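Local coordinates for protein amidase, hydantoinase/carbamoylase family (Burkholderia ambifaria, PDB 5TP4) that probably hydrolyses N-carbamoyl-L-amino acids as a zinc-dependent amidase of the peptidase M20 family, at residues P144-L156 against A364-P376. Numbering follows the deposited sequence.
Sequences PAMLGSAVFTGAL and AGHDAILLARRVP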
loop_
_atom_site.group_PDB
_atom_site.type_symbol
_atom_site.label_atom_id
_atom_site.label_comp_id
_atom_site.label_asym_id
_atom_site.label_seq_id
_atom_site.Cartn_x
_atom_site.Cartn_y
_atom_site.Cartn_z
ATOM N N PRO B 144 -24.354 -12.548 -2.962
ATOM C CA PRO B 144 -23.830 -11.303 -3.527
ATOM C C PRO B 144 -24.681 -10.075 -3.244
ATOM O O PRO B 144 -25.757 -10.163 -2.645
ATOM C CB PRO B 144 -23.861 -11.583 -5.031
ATOM C CG PRO B 144 -25.157 -12.388 -5.175
ATOM C CD PRO B 144 -25.214 -13.262 -3.929
ATOM N N ALA B 145 -24.205 -8.930 -3.726
ATOM C CA ALA B 145 -25.086 -7.781 -3.836
ATOM C C ALA B 145 -26.224 -8.122 -4.791
ATOM O O ALA B 145 -26.099 -8.998 -5.657
ATOM C CB ALA B 145 -24.322 -6.552 -4.337
ATOM N N MET B 146 -27.351 -7.426 -4.616
ATOM C CA MET B 146 -28.526 -7.608 -5.480
ATOM C C MET B 146 -28.968 -9.062 -5.478
ATOM O O MET B 146 -29.402 -9.595 -6.504
ATOM C CB MET B 146 -28.270 -7.136 -6.916
ATOM C CG MET B 146 -28.381 -5.624 -7.135
ATOM S SD MET B 146 -26.870 -4.686 -6.814
ATOM C CE MET B 146 -25.857 -5.234 -8.161
ATOM N N LEU B 147 -28.864 -9.705 -4.308
ATOM C CA LEU B 147 -29.188 -11.124 -4.196
ATOM C C LEU B 147 -30.657 -11.383 -4.525
ATOM O O LEU B 147 -30.981 -12.283 -5.306
ATOM C CB LEU B 147 -28.839 -11.596 -2.774
ATOM C CG LEU B 147 -29.072 -13.069 -2.428
ATOM C CD1 LEU B 147 -28.166 -13.461 -1.234
ATOM C CD2 LEU B 147 -30.547 -13.353 -2.106
ATOM N N GLY B 148 -31.560 -10.603 -3.932
ATOM C CA GLY B 148 -32.984 -10.841 -4.137
ATOM C C GLY B 148 -33.416 -10.626 -5.582
ATOM O O GLY B 148 -34.176 -11.422 -6.136
ATOM N N SER B 149 -32.951 -9.543 -6.209
ATOM C CA SER B 149 -33.323 -9.334 -7.606
ATOM C C SER B 149 -32.616 -10.322 -8.526
ATOM O O SER B 149 -33.201 -10.746 -9.529
ATOM C CB SER B 149 -33.024 -7.883 -8.029
ATOM O OG SER B 149 -31.674 -7.550 -7.742
ATOM N N ALA B 150 -31.380 -10.728 -8.207
ATOM C CA ALA B 150 -30.742 -11.796 -8.989
ATOM C C ALA B 150 -31.546 -13.096 -8.936
ATOM O O ALA B 150 -31.643 -13.812 -9.943
ATOM C CB ALA B 150 -29.311 -12.044 -8.492
ATOM N N VAL B 151 -32.113 -13.438 -7.771
ATOM C CA VAL B 151 -32.948 -14.643 -7.701
ATOM C C VAL B 151 -34.234 -14.438 -8.492
ATOM O O VAL B 151 -34.655 -15.315 -9.252
ATOM C CB VAL B 151 -33.235 -15.037 -6.235
ATOM C CG1 VAL B 151 -34.235 -16.218 -6.162
ATOM C CG2 VAL B 151 -31.933 -15.446 -5.548
ATOM N N PHE B 152 -34.859 -13.264 -8.356
ATOM C CA PHE B 152 -36.070 -12.958 -9.121
ATOM C C PHE B 152 -35.858 -13.106 -10.627
ATOM O O PHE B 152 -36.724 -13.656 -11.339
ATOM C CB PHE B 152 -36.541 -11.540 -8.789
ATOM C CG PHE B 152 -37.815 -11.151 -9.480
ATOM C CD1 PHE B 152 -39.036 -11.378 -8.881
ATOM C CD2 PHE B 152 -37.778 -10.504 -10.726
ATOM C CE1 PHE B 152 -40.223 -10.993 -9.520
ATOM C CE2 PHE B 152 -38.963 -10.119 -11.362
ATOM C CZ PHE B 152 -40.167 -10.365 -10.763
ATOM N N THR B 153 -34.725 -12.622 -11.145
ATOM C CA THR B 153 -34.487 -12.680 -12.585
ATOM C C THR B 153 -33.904 -14.009 -13.055
ATOM O O THR B 153 -33.723 -14.188 -14.262
ATOM C CB THR B 153 -33.554 -11.542 -13.040
ATOM O OG1 THR B 153 -32.256 -11.691 -12.441
ATOM C CG2 THR B 153 -34.150 -10.189 -12.669
ATOM N N GLY B 154 -33.602 -14.935 -12.156
ATOM C CA GLY B 154 -33.020 -16.204 -12.545
ATOM C C GLY B 154 -31.508 -16.195 -12.697
ATOM O O GLY B 154 -30.935 -17.210 -13.109
ATOM N N ALA B 155 -30.847 -15.080 -12.369
ATOM C CA ALA B 155 -29.396 -14.994 -12.489
ATOM C C ALA B 155 -28.704 -15.768 -11.373
ATOM O O ALA B 155 -27.570 -16.236 -11.551
ATOM C CB ALA B 155 -28.972 -13.516 -12.499
ATOM N N LEU B 156 -29.384 -15.941 -10.240
ATOM C CA LEU B 156 -28.870 -16.676 -9.085
ATOM C C LEU B 156 -29.920 -17.716 -8.712
ATOM O O LEU B 156 -31.066 -17.345 -8.392
ATOM C CB LEU B 156 -28.582 -15.731 -7.906
ATOM C CG LEU B 156 -28.076 -16.355 -6.611
ATOM C CD1 LEU B 156 -26.749 -17.038 -6.839
ATOM C CD2 LEU B 156 -27.938 -15.268 -5.542
ATOM N N ALA B 364 -22.931 2.908 -10.148
ATOM C CA ALA B 364 -22.859 1.823 -9.172
ATOM C C ALA B 364 -24.017 0.855 -9.396
ATOM O O ALA B 364 -24.954 1.134 -10.142
ATOM C CB ALA B 364 -22.874 2.358 -7.730
ATOM N N GLY B 365 -23.945 -0.290 -8.720
ATOM C CA GLY B 365 -24.954 -1.318 -8.906
ATOM C C GLY B 365 -26.263 -0.970 -8.226
ATOM O O GLY B 365 -26.308 -0.252 -7.227
ATOM N N HIS B 366 -27.353 -1.459 -8.818
ATOM C CA HIS B 366 -28.693 -1.328 -8.269
ATOM C C HIS B 366 -29.455 -2.563 -8.681
ATOM O O HIS B 366 -29.090 -3.234 -9.649
ATOM C CB HIS B 366 -29.440 -0.109 -8.806
ATOM C CG HIS B 366 -28.728 1.169 -8.534
ATOM N ND1 HIS B 366 -28.608 1.687 -7.260
ATOM C CD2 HIS B 366 -28.026 1.986 -9.351
ATOM C CE1 HIS B 366 -27.887 2.796 -7.312
ATOM N NE2 HIS B 366 -27.518 2.997 -8.564
ATOM N N ASP B 367 -30.545 -2.830 -7.969
ATOM C CA ASP B 367 -31.429 -3.901 -8.424
ATOM C C ASP B 367 -31.885 -3.684 -9.861
ATOM O O ASP B 367 -32.082 -4.664 -10.594
ATOM C CB ASP B 367 -32.624 -3.987 -7.492
ATOM C CG ASP B 367 -32.234 -4.468 -6.095
ATOM O OD1 ASP B 367 -31.706 -5.611 -5.960
ATOM O OD2 ASP B 367 -32.446 -3.697 -5.110
ATOM N N ALA B 368 -32.070 -2.423 -10.277
ATOM C CA ALA B 368 -32.430 -2.136 -11.668
ATOM C C ALA B 368 -31.472 -2.767 -12.673
ATOM O O ALA B 368 -31.898 -3.131 -13.773
ATOM C CB ALA B 368 -32.483 -0.630 -11.913
ATOM N N ILE B 369 -30.183 -2.882 -12.329
ATOM C CA ILE B 369 -29.212 -3.497 -13.246
ATOM C C ILE B 369 -29.616 -4.930 -13.582
ATOM O O ILE B 369 -29.580 -5.370 -14.755
ATOM C CB ILE B 369 -27.802 -3.455 -12.630
ATOM C CG1 ILE B 369 -27.340 -2.015 -12.474
ATOM C CG2 ILE B 369 -26.836 -4.270 -13.521
ATOM C CD1 ILE B 369 -27.242 -1.250 -13.782
ATOM N N LEU B 370 -29.976 -5.698 -12.547
ATOM C CA LEU B 370 -30.404 -7.078 -12.751
ATOM C C LEU B 370 -31.728 -7.131 -13.499
ATOM O O LEU B 370 -31.903 -7.964 -14.395
ATOM C CB LEU B 370 -30.543 -7.796 -11.406
ATOM C CG LEU B 370 -29.293 -8.316 -10.680
ATOM C CD1 LEU B 370 -28.719 -9.534 -11.363
ATOM C CD2 LEU B 370 -28.201 -7.211 -10.486
ATOM N N LEU B 371 -32.671 -6.260 -13.138
ATOM C CA LEU B 371 -33.983 -6.290 -13.792
ATOM C C LEU B 371 -33.868 -5.960 -15.274
ATOM O O LEU B 371 -34.569 -6.553 -16.104
ATOM C CB LEU B 371 -34.956 -5.316 -13.126
ATOM C CG LEU B 371 -35.791 -5.878 -11.963
ATOM C CD1 LEU B 371 -36.861 -6.899 -12.410
ATOM C CD2 LEU B 371 -34.926 -6.533 -10.868
ATOM N N ALA B 372 -32.978 -5.023 -15.627
ATOM C CA ALA B 372 -32.883 -4.549 -17.009
ATOM C C ALA B 372 -32.491 -5.648 -17.972
ATOM O O ALA B 372 -32.765 -5.533 -19.174
ATOM C CB ALA B 372 -31.861 -3.416 -17.119
ATOM N N ARG B 373 -31.851 -6.702 -17.476
ATOM C CA ARG B 373 -31.465 -7.801 -18.339
ATOM C C ARG B 373 -32.633 -8.717 -18.661
ATOM O O ARG B 373 -32.500 -9.566 -19.545
ATOM C CB ARG B 373 -30.323 -8.578 -17.702
ATOM C CG ARG B 373 -29.073 -7.709 -17.575
ATOM C CD ARG B 373 -27.988 -8.378 -16.723
ATOM N NE ARG B 373 -26.861 -7.461 -16.567
ATOM C CZ ARG B 373 -26.032 -7.459 -15.529
ATOM N NH1 ARG B 373 -26.188 -8.351 -14.548
ATOM N NH2 ARG B 373 -25.049 -6.559 -15.476
ATOM N N ARG B 374 -33.775 -8.529 -17.999
ATOM C CA ARG B 374 -34.917 -9.417 -18.188
ATOM C C ARG B 374 -36.180 -8.651 -18.561
ATOM O O ARG B 374 -37.040 -9.208 -19.243
ATOM C CB ARG B 374 -35.166 -10.243 -16.918
ATOM C CG ARG B 374 -34.263 -11.467 -16.765
ATOM C CD ARG B 374 -34.670 -12.604 -17.716
ATOM N NE ARG B 374 -36.045 -13.062 -17.490
ATOM C CZ ARG B 374 -36.386 -14.238 -16.954
ATOM N NH1 ARG B 374 -35.455 -15.112 -16.584
ATOM N NH2 ARG B 374 -37.669 -14.549 -16.802
ATOM N N VAL B 375 -36.352 -7.419 -18.083
ATOM C CA VAL B 375 -37.594 -6.692 -18.349
ATOM C C VAL B 375 -37.274 -5.236 -18.664
ATOM O O VAL B 375 -36.214 -4.718 -18.283
ATOM C CB VAL B 375 -38.577 -6.780 -17.168
ATOM C CG1 VAL B 375 -38.682 -8.217 -16.621
ATOM C CG2 VAL B 375 -38.165 -5.868 -16.104
ATOM N N PRO B 376 -38.167 -4.556 -19.397
ATOM C CA PRO B 376 -37.941 -3.131 -19.690
ATOM C C PRO B 376 -37.818 -2.309 -18.416
ATOM O O PRO B 376 -38.695 -2.340 -17.548
ATOM C CB PRO B 376 -39.178 -2.736 -20.503
ATOM C CG PRO B 376 -39.637 -3.996 -21.107
ATOM C CD PRO B 376 -39.370 -5.066 -20.090
HETATM O O HOH W 1 -31.609 -7.598 -4.219
HETATM O O HOH W 2 -30.743 -10.473 -14.371
#
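Leu-370 spreads its two methyls along segment 144-156, from the residue capping its helix to the turn after it. Leu-370 CD2 lies 3.6 Å from Met-146 CB, while Leu-370 CD1 sits 3.9 Å from Ala-150 CB and also touches the methyl of Ala-155. The Met-146 chain is bent at chi2 and chi3 (87° and 69°), which folds its sulfur over the Gly-365/His-366 peptide and returns CE to Leu-370 CD2. Leu-371 packs beside these contacts, CD1 4.0 Å from Phe-152 CE2 and CD2 against Ser-149 CB.

Helices 147-153 and 367-372 run side by side in nearly the same direction, 9° apart with axes 8.7 Å from each other. Both belong to the catalytic domain of this M20-family enzyme, and their N-terminal ends lie near the zinc site: Asp-367 touches Glu-137 and the His-366 ring meets that of His-198, a ligand of the metal.

At that end Ser-149 OG donates to Asp-367 OD1 (2.6 Å) on the lone pair turned away from OD2. Water 1 donates to the same oxygen and accepts from Ser-149 N, so OD1 is gripped twice. Toward the C-terminal ends, water 2 joins Thr-153 OG1 to Leu-370 O, and Thr-153 CG2 lies 3.6 Å from that carbonyl oxygen. On the exposed side, Arg-374 sets CG against Thr-153 CB and curls back, which brings NH1 within 3.0 Å of Thr-153 O without the alignment a hydrogen bond needs.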